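Local coordinates for protein putative sodium:solute symporter (Proteus mirabilis, PDB 5NV9) that couples the inward flow of sodium ions to the uptake of the sialic acid N-acetylneuraminic acid across the cell inner membrane, at residues M199-V204 with S209-T214; L318-E323 with L331-I336; L142-L147 with V160-L165. All blocks are in the same frame, centred on the assembly; numbering follows the deposited sequence.

Contact 1: residues M199-V204 with S209-T214; sequences MICFKV and SEIFTT
I211 carries the apolar packing here, reaching from helix 207-217 to the last turn of helix 155-203 and the residue just beyond it. Its CD1 lies 3.9 Å from C201 SG and 4.0 Å from V204 CG2, so a single methyl touches the sulfur and the valine together. Behind that methyl, I211 CG1 rests 4.0 Å from V204 CG1; both valine branches are therefore engaged, and the two side chains meet at a slant. I211 is extended (chi2 165°), which carries CD1 the full length of the side chain toward C201. E210 adds a looser touch through the aliphatic part of its chain, while its carboxylate turns away.

In fold terms this is a tight turn joining two helices on the periplasmic side of the LeuT-fold transporter: the long helix ends, the chain turns within a few residues, and the short helix 207-217 sets off steeply across it, bringing I211 against V204. V204 also touches Q301 of helix 267-301.

Between the two segments the meeting is apolar; polar bonds lie within each helix, and K203 NZ reaches out to E323 O. T214 OG1 donates to E210 O at 2.9 Å, tilted 29° from the carbonyl plane, and T214 N approaches the same oxygen from the opposite face, giving that carbonyl two donors. At the end of the long helix, K203 N bonds to I200 O at 3.0 Å, whereas the bonds from V204 N are weak.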
loop_
_atom_site.group_PDB
_atom_site.type_symbol
_atom_site.label_atom_id
_atom_site.label_comp_id
_atom_site.label_asym_id
_atom_site.label_seq_id
_atom_site.Cartn_x
_atom_site.Cartn_y
_atom_site.Cartn_z
HETATM N N MSE A 199 -3.717 -24.822 8.970
HETATM C CA MSE A 199 -3.714 -25.131 10.357
HETATM C C MSE A 199 -5.053 -24.942 11.008
HETATM O O MSE A 199 -5.411 -25.742 11.898
HETATM C CB MSE A 199 -2.683 -24.281 11.116
HETATM C CG MSE A 199 -1.285 -24.517 10.474
HETATM SE SE MSE A 199 0.130 -24.987 11.790
HETATM C CE MSE A 199 -0.969 -26.472 12.497
ATOM N N ILE A 200 -5.770 -23.874 10.649
ATOM C CA ILE A 200 -7.101 -23.680 11.198
ATOM C C ILE A 200 -8.005 -24.792 10.660
ATOM O O ILE A 200 -8.819 -25.299 11.399
ATOM C CB ILE A 200 -7.764 -22.320 10.862
ATOM C CG1 ILE A 200 -6.954 -21.151 11.382
ATOM C CG2 ILE A 200 -9.160 -22.263 11.505
ATOM C CD1 ILE A 200 -7.314 -19.835 10.709
ATOM N N CYS A 201 -7.870 -25.170 9.397
ATOM C CA CYS A 201 -8.698 -26.283 8.884
ATOM C C CYS A 201 -8.486 -27.569 9.672
ATOM O O CYS A 201 -9.469 -28.270 9.926
ATOM C CB CYS A 201 -8.442 -26.628 7.420
ATOM S SG CYS A 201 -9.021 -25.478 6.184
ATOM N N PHE A 202 -7.238 -27.851 10.066
ATOM C CA PHE A 202 -6.916 -29.058 10.847
ATOM C C PHE A 202 -7.443 -28.976 12.257
ATOM O O PHE A 202 -7.610 -29.983 12.885
ATOM C CB PHE A 202 -5.437 -29.373 10.822
ATOM C CG PHE A 202 -5.005 -30.119 9.575
ATOM C CD1 PHE A 202 -5.178 -31.495 9.479
ATOM C CD2 PHE A 202 -4.422 -29.453 8.504
ATOM C CE1 PHE A 202 -4.777 -32.184 8.339
ATOM C CE2 PHE A 202 -4.016 -30.126 7.355
ATOM C CZ PHE A 202 -4.205 -31.497 7.269
ATOM N N LYS A 203 -7.722 -27.794 12.761
ATOM C CA LYS A 203 -8.284 -27.650 14.121
ATOM C C LYS A 203 -9.813 -27.497 14.213
ATOM O O LYS A 203 -10.366 -27.460 15.293
ATOM C CB LYS A 203 -7.641 -26.472 14.817
ATOM C CG LYS A 203 -6.156 -26.656 14.866
ATOM C CD LYS A 203 -5.516 -25.532 15.628
ATOM C CE LYS A 203 -4.925 -26.038 16.925
ATOM N NZ LYS A 203 -3.487 -26.305 16.681
ATOM N N VAL A 204 -10.466 -27.333 13.086
ATOM C CA VAL A 204 -11.910 -27.249 13.062
ATOM C C VAL A 204 -12.404 -28.667 12.891
ATOM O O VAL A 204 -11.970 -29.367 11.994
ATOM C CB VAL A 204 -12.402 -26.351 11.920
ATOM C CG1 VAL A 204 -13.880 -26.541 11.659
ATOM C CG2 VAL A 204 -12.102 -24.895 12.232
ATOM N N SER A 209 -14.534 -28.489 4.953
ATOM C CA SER A 209 -15.914 -28.634 4.464
ATOM C C SER A 209 -16.901 -27.980 5.459
ATOM O O SER A 209 -17.753 -27.197 5.093
ATOM C CB SER A 209 -16.242 -30.105 4.197
ATOM O OG SER A 209 -17.621 -30.319 4.295
ATOM N N GLU A 210 -16.706 -28.246 6.723
ATOM C CA GLU A 210 -17.452 -27.565 7.773
ATOM C C GLU A 210 -17.205 -26.023 7.813
ATOM O O GLU A 210 -18.119 -25.271 8.062
ATOM C CB GLU A 210 -17.176 -28.259 9.092
ATOM C CG GLU A 210 -17.886 -27.718 10.310
ATOM C CD GLU A 210 -19.402 -27.830 10.206
ATOM O OE1 GLU A 210 -19.958 -28.510 9.304
ATOM O OE2 GLU A 210 -20.061 -27.210 11.036
ATOM N N ILE A 211 -15.993 -25.551 7.547
ATOM C CA ILE A 211 -15.766 -24.134 7.434
ATOM C C ILE A 211 -16.614 -23.505 6.320
ATOM O O ILE A 211 -17.273 -22.491 6.562
ATOM C CB ILE A 211 -14.280 -23.830 7.192
ATOM C CG1 ILE A 211 -13.514 -24.067 8.483
ATOM C CG2 ILE A 211 -14.104 -22.370 6.718
ATOM C CD1 ILE A 211 -12.000 -24.168 8.316
ATOM N N PHE A 212 -16.653 -24.139 5.146
ATOM C CA PHE A 212 -17.466 -23.696 4.039
ATOM C C PHE A 212 -18.969 -23.573 4.359
ATOM O O PHE A 212 -19.587 -22.517 4.085
ATOM C CB PHE A 212 -17.295 -24.585 2.786
ATOM C CG PHE A 212 -18.122 -24.119 1.613
ATOM C CD1 PHE A 212 -17.680 -23.077 0.791
ATOM C CD2 PHE A 212 -19.334 -24.717 1.324
ATOM C CE1 PHE A 212 -18.437 -22.633 -0.271
ATOM C CE2 PHE A 212 -20.091 -24.291 0.249
ATOM C CZ PHE A 212 -19.653 -23.241 -0.543
ATOM N N THR A 213 -19.513 -24.665 4.864
ATOM C CA THR A 213 -20.953 -24.857 5.093
ATOM C C THR A 213 -21.468 -23.947 6.154
ATOM O O THR A 213 -22.515 -23.295 5.943
ATOM C CB THR A 213 -21.246 -26.315 5.490
ATOM O OG1 THR A 213 -21.205 -27.071 4.300
ATOM C CG2 THR A 213 -22.630 -26.505 6.091
ATOM N N THR A 214 -20.735 -23.878 7.269
ATOM C CA THR A 214 -21.115 -22.978 8.346
ATOM C C THR A 214 -21.098 -21.510 7.868
ATOM O O THR A 214 -22.040 -20.713 8.144
ATOM C CB THR A 214 -20.165 -23.074 9.527
ATOM O OG1 THR A 214 -20.111 -24.410 9.990
ATOM C CG2 THR A 214 -20.622 -22.152 10.663
#

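Contact 2: residues L318-E323 with L331-I336; sequences LFIVTE and LIIAAI
I320 is the residue through which helix 315-323 leans on I332, I333 and I336 of helix 328-361. The two elements form a helical hairpin at the periplasmic end of the LeuT fold, a short helix followed by a brief turn and a long transmembrane helix; their short axes run nearly antiparallel, at 157°, and come no closer than 10.7 Å. Contact across that spacing is therefore made by side chains.

L318 at the start has its side chain against F150 of helix 118-151, but its carbonyl is tied up locally: T322 N and T322 OG1 reach L318 O from opposite faces of the carbonyl plane. F319 packs elsewhere, its ring meeting Y298 edge-to-face, and E323 CB sits over the centre of one ring face.

I320 follows, and its CG1, CG2 and CD1 all take part. CD1 presses on I332 CG2 at 3.5 Å, and CG1 is close behind, 3.7 Å from that same methyl, so the isoleucine end lies across the I332 branch. Its CG2 lies between the two neighbours, 3.8 Å from I332 CG2 and 3.9 Å from I333 CD1. With I336 the encounter is tip to tip, each side chain extended toward the other. V321, next along, packs on F150.

I333 bends inward because its chi2 is nearly eclipsed, at -17°, an unusual and probably strained setting that brings CD1 beside I320 although its CB does not aim there. I336, further down the long helix, stands about 6 Å, side chain to side chain, from A339 of a sodium site, and its CD1 ends 4.1 Å from I320 CD1.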
loop_
_atom_site.group_PDB
_atom_site.type_symbol
_atom_site.label_atom_id
_atom_site.label_comp_id
_atom_site.label_asym_id
_atom_site.label_seq_id
_atom_site.Cartn_x
_atom_site.Cartn_y
_atom_site.Cartn_z
ATOM N N LEU A 318 -4.187 -13.813 18.248
ATOM C CA LEU A 318 -4.513 -14.717 19.329
ATOM C C LEU A 318 -4.390 -16.145 18.915
ATOM O O LEU A 318 -3.717 -16.920 19.616
ATOM C CB LEU A 318 -5.940 -14.482 19.830
ATOM C CG LEU A 318 -6.246 -15.410 21.024
ATOM C CD1 LEU A 318 -5.440 -14.943 22.226
ATOM C CD2 LEU A 318 -7.730 -15.468 21.334
ATOM N N PHE A 319 -5.043 -16.516 17.808
ATOM C CA PHE A 319 -4.882 -17.860 17.248
ATOM C C PHE A 319 -3.433 -18.247 16.940
ATOM O O PHE A 319 -3.001 -19.353 17.265
ATOM C CB PHE A 319 -5.716 -18.056 15.998
ATOM C CG PHE A 319 -5.660 -19.448 15.436
ATOM C CD1 PHE A 319 -4.651 -19.829 14.563
ATOM C CD2 PHE A 319 -6.611 -20.393 15.773
ATOM C CE1 PHE A 319 -4.599 -21.123 14.054
ATOM C CE2 PHE A 319 -6.566 -21.698 15.256
ATOM C CZ PHE A 319 -5.573 -22.053 14.397
ATOM N N ILE A 320 -2.677 -17.345 16.349
ATOM C CA ILE A 320 -1.302 -17.657 16.023
ATOM C C ILE A 320 -0.478 -18.009 17.245
ATOM O O ILE A 320 0.239 -18.995 17.251
ATOM C CB ILE A 320 -0.598 -16.510 15.299
ATOM C CG1 ILE A 320 -1.245 -16.312 13.910
ATOM C CG2 ILE A 320 0.910 -16.783 15.212
ATOM C CD1 ILE A 320 -1.091 -14.885 13.389
ATOM N N VAL A 321 -0.587 -17.191 18.271
ATOM C CA VAL A 321 0.284 -17.340 19.399
ATOM C C VAL A 321 -0.194 -18.448 20.335
ATOM O O VAL A 321 0.647 -19.052 21.046
ATOM C CB VAL A 321 0.428 -16.005 20.113
ATOM C CG1 VAL A 321 1.130 -16.154 21.428
ATOM C CG2 VAL A 321 1.229 -15.061 19.209
ATOM N N THR A 322 -1.492 -18.741 20.329
ATOM C CA THR A 322 -2.025 -19.735 21.244
ATOM C C THR A 322 -2.156 -21.071 20.578
ATOM O O THR A 322 -2.123 -22.061 21.270
ATOM C CB THR A 322 -3.401 -19.343 21.868
ATOM O OG1 THR A 322 -4.398 -19.134 20.843
ATOM C CG2 THR A 322 -3.277 -18.104 22.698
ATOM N N GLU A 323 -2.330 -21.138 19.257
ATOM C CA GLU A 323 -2.613 -22.448 18.617
ATOM C C GLU A 323 -1.607 -22.979 17.610
ATOM O O GLU A 323 -1.807 -24.080 17.083
ATOM C CB GLU A 323 -3.941 -22.434 17.851
ATOM C CG GLU A 323 -5.172 -22.016 18.648
ATOM C CD GLU A 323 -5.566 -22.928 19.770
ATOM O OE1 GLU A 323 -5.146 -24.107 19.790
ATOM O OE2 GLU A 323 -6.355 -22.457 20.620
ATOM N N LEU A 331 7.738 -18.042 12.652
ATOM C CA LEU A 331 7.717 -17.773 11.232
ATOM C C LEU A 331 6.477 -16.914 10.729
ATOM O O LEU A 331 6.603 -16.098 9.810
ATOM C CB LEU A 331 7.811 -19.097 10.475
ATOM C CG LEU A 331 7.808 -18.981 8.976
ATOM C CD1 LEU A 331 9.098 -18.451 8.479
ATOM C CD2 LEU A 331 7.568 -20.316 8.311
ATOM N N ILE A 332 5.303 -17.147 11.316
ATOM C CA ILE A 332 4.096 -16.329 11.068
ATOM C C ILE A 332 4.259 -14.914 11.575
ATOM O O ILE A 332 3.879 -13.979 10.905
ATOM C CB ILE A 332 2.875 -16.968 11.719
ATOM C CG1 ILE A 332 2.622 -18.368 11.110
ATOM C CG2 ILE A 332 1.620 -16.104 11.506
ATOM C CD1 ILE A 332 2.572 -18.390 9.595
ATOM N N ILE A 333 4.852 -14.734 12.744
ATOM C CA ILE A 333 5.263 -13.422 13.189
ATOM C C ILE A 333 6.251 -12.757 12.234
ATOM O O ILE A 333 6.096 -11.582 11.959
ATOM C CB ILE A 333 5.819 -13.406 14.610
ATOM C CG1 ILE A 333 4.780 -13.787 15.663
ATOM C CG2 ILE A 333 6.384 -12.055 14.980
ATOM C CD1 ILE A 333 3.325 -13.738 15.283
ATOM N N ALA A 334 7.243 -13.483 11.733
ATOM C CA ALA A 334 8.144 -12.917 10.752
ATOM C C ALA A 334 7.359 -12.502 9.500
ATOM O O ALA A 334 7.714 -11.494 8.887
ATOM C CB ALA A 334 9.246 -13.887 10.409
ATOM N N ALA A 335 6.320 -13.286 9.105
ATOM C CA ALA A 335 5.489 -12.959 7.933
ATOM C C ALA A 335 4.625 -11.667 8.105
ATOM O O ALA A 335 4.405 -10.945 7.178
ATOM C CB ALA A 335 4.605 -14.145 7.551
ATOM N N ILE A 336 4.174 -11.404 9.311
ATOM C CA ILE A 336 3.519 -10.149 9.659
ATOM C C ILE A 336 4.525 -8.997 9.631
ATOM O O ILE A 336 4.245 -7.954 9.082
ATOM C CB ILE A 336 2.844 -10.248 11.054
ATOM C CG1 ILE A 336 1.677 -11.237 11.001
ATOM C CG2 ILE A 336 2.430 -8.877 11.568
ATOM C CD1 ILE A 336 1.057 -11.533 12.375
#

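Contact 3: residues L142-L147 with V160-L165; sequences LTVLAL and VLISLL
I162 CD1 reaches from helix 155-203 to helix 118-151 and rests against both T143 and V144. The tight part is this one methyl: T143 CG2 is 3.6 Å from it and V144 CG2 3.8 Å, with T143 CB near as well. I162 and T143 pass each other in opposite directions, whereas V144 comes in at an angle from the neighbouring position. T143 has CG2 anti to the backbone N, which turns the methyl toward I162 and sets OG1 beside that N instead (chi1 -50°). The hydroxyl is held from two places: OG1 is hydrogen-bonded to I139 O, one turn back, and to S61 OG of helix 61-73, so the polar branch of T143 is satisfied by other partners while its methyl packs.

Away from this spot the contact thins quickly. L147 directs its CB toward the other helix, yet its side chain stops short of it and packs on F337 of helix 328-361. L145 and L164 lie on the surface of the protein. The helix around I162 is itself irregular, with a wider pi-type turn in which L165 N bonds to V160 O at 3.1 Å; I162 O meanwhile accepts from Q341 NE2 of helix 328-361, and F337 of that helix covers I162 too.

This buried seam belongs to the transmembrane helix bundle of the LeuT fold, close to the substrate and sodium sites: the T143 side chain is about 7 Å from those of S60, which binds N-acetylneuraminate, and A339, which binds sodium.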
loop_
_atom_site.group_PDB
_atom_site.type_symbol
_atom_site.label_atom_id
_atom_site.label_comp_id
_atom_site.label_asym_id
_atom_site.label_seq_id
_atom_site.Cartn_x
_atom_site.Cartn_y
_atom_site.Cartn_z
ATOM N N LEU A 142 -0.425 -0.336 13.734
ATOM C CA LEU A 142 -1.226 -1.548 13.700
ATOM C C LEU A 142 -0.417 -2.816 14.027
ATOM O O LEU A 142 -0.899 -3.668 14.729
ATOM C CB LEU A 142 -1.854 -1.813 12.347
ATOM C CG LEU A 142 -2.776 -0.822 11.704
ATOM C CD1 LEU A 142 -3.386 -1.535 10.492
ATOM C CD2 LEU A 142 -3.836 -0.336 12.672
ATOM N N THR A 143 0.799 -2.920 13.496
ATOM C CA THR A 143 1.646 -4.069 13.722
ATOM C C THR A 143 1.935 -4.197 15.214
ATOM O O THR A 143 1.868 -5.294 15.777
ATOM C CB THR A 143 2.954 -3.927 12.884
ATOM O OG1 THR A 143 2.617 -3.620 11.531
ATOM C CG2 THR A 143 3.840 -5.145 12.919
ATOM N N VAL A 144 2.291 -3.079 15.835
ATOM C CA VAL A 144 2.491 -3.015 17.271
ATOM C C VAL A 144 1.199 -3.386 18.049
ATOM O O VAL A 144 1.245 -4.173 18.991
ATOM C CB VAL A 144 3.008 -1.622 17.733
ATOM C CG1 VAL A 144 2.982 -1.522 19.260
ATOM C CG2 VAL A 144 4.419 -1.369 17.229
ATOM N N LEU A 145 0.064 -2.840 17.641
ATOM C CA LEU A 145 -1.201 -3.173 18.290
ATOM C C LEU A 145 -1.430 -4.656 18.218
ATOM O O LEU A 145 -1.851 -5.252 19.187
ATOM C CB LEU A 145 -2.398 -2.473 17.665
ATOM C CG LEU A 145 -2.811 -1.141 18.272
ATOM C CD1 LEU A 145 -3.856 -0.473 17.398
ATOM C CD2 LEU A 145 -3.350 -1.372 19.670
ATOM N N ALA A 146 -1.131 -5.255 17.079
ATOM C CA ALA A 146 -1.352 -6.678 16.922
ATOM C C ALA A 146 -0.471 -7.595 17.794
ATOM O O ALA A 146 -0.942 -8.622 18.288
ATOM C CB ALA A 146 -1.161 -7.046 15.469
ATOM N N LEU A 147 0.813 -7.251 17.912
ATOM C CA LEU A 147 1.828 -8.131 18.431
ATOM C C LEU A 147 2.169 -7.860 19.869
ATOM O O LEU A 147 2.740 -8.704 20.530
ATOM C CB LEU A 147 3.115 -7.953 17.648
ATOM C CG LEU A 147 3.065 -8.392 16.193
ATOM C CD1 LEU A 147 4.483 -8.380 15.681
ATOM C CD2 LEU A 147 2.445 -9.774 16.009
ATOM N N VAL A 160 11.577 -0.318 17.223
ATOM C CA VAL A 160 12.967 -0.389 16.790
ATOM C C VAL A 160 13.099 -1.546 15.805
ATOM O O VAL A 160 13.720 -1.396 14.765
ATOM C CB VAL A 160 13.938 -0.633 17.927
ATOM C CG1 VAL A 160 15.278 -1.000 17.353
ATOM C CG2 VAL A 160 14.099 0.611 18.773
ATOM N N LEU A 161 12.559 -2.702 16.184
ATOM C CA LEU A 161 12.550 -3.896 15.325
ATOM C C LEU A 161 11.728 -3.765 14.025
ATOM O O LEU A 161 12.162 -4.215 12.944
ATOM C CB LEU A 161 12.048 -5.095 16.116
ATOM C CG LEU A 161 12.912 -5.562 17.300
ATOM C CD1 LEU A 161 12.301 -6.821 17.802
ATOM C CD2 LEU A 161 14.348 -5.833 16.895
ATOM N N ILE A 162 10.542 -3.193 14.108
ATOM C CA ILE A 162 9.724 -3.043 12.894
ATOM C C ILE A 162 10.250 -1.937 11.965
ATOM O O ILE A 162 10.411 -2.141 10.743
ATOM C CB ILE A 162 8.236 -2.739 13.214
ATOM C CG1 ILE A 162 7.583 -3.896 13.965
ATOM C CG2 ILE A 162 7.449 -2.489 11.942
ATOM C CD1 ILE A 162 6.383 -3.476 14.768
ATOM N N SER A 163 10.495 -0.764 12.550
ATOM C CA SER A 163 10.691 0.457 11.792
ATOM C C SER A 163 12.182 0.798 11.629
ATOM O O SER A 163 12.674 1.003 10.505
ATOM C CB SER A 163 9.873 1.599 12.440
ATOM O OG SER A 163 9.491 2.548 11.444
ATOM N N LEU A 164 12.930 0.810 12.716
ATOM C CA LEU A 164 14.309 1.284 12.632
ATOM C C LEU A 164 15.145 0.362 11.745
ATOM O O LEU A 164 15.876 0.786 10.862
ATOM C CB LEU A 164 14.895 1.434 14.034
ATOM C CG LEU A 164 15.876 2.594 14.158
ATOM C CD1 LEU A 164 16.155 2.822 15.635
ATOM C CD2 LEU A 164 17.166 2.372 13.371
ATOM N N LEU A 165 15.011 -0.922 11.977
ATOM C CA LEU A 165 15.685 -1.905 11.177
ATOM C C LEU A 165 15.321 -1.820 9.696
ATOM O O LEU A 165 16.201 -1.963 8.830
ATOM C CB LEU A 165 15.413 -3.329 11.704
ATOM C CG LEU A 165 16.162 -3.726 12.978
ATOM C CD1 LEU A 165 16.042 -5.234 13.153
ATOM C CD2 LEU A 165 17.629 -3.298 12.966
#

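In the fold
Contacts 1 and 3 both use helix 155-203, at places far enough apart that their nearest atoms are about 15 Å from each other. Contact 2 touches both: K203 NZ of contact 1 probably bonds to E323 O, and I200 lies on F319, while I333 and I336 pack on L147 and T143 of contact 3. Contact 1 is the outermost, partly buried and away from the binding sites. Contacts 2 and 3 are buried and lie nearer the sodium and sialic acid sites. All three are apolar where their segments meet, through isoleucine ends, but cysteine sulfur joins in contact 1 and a threonine methyl in contact 3.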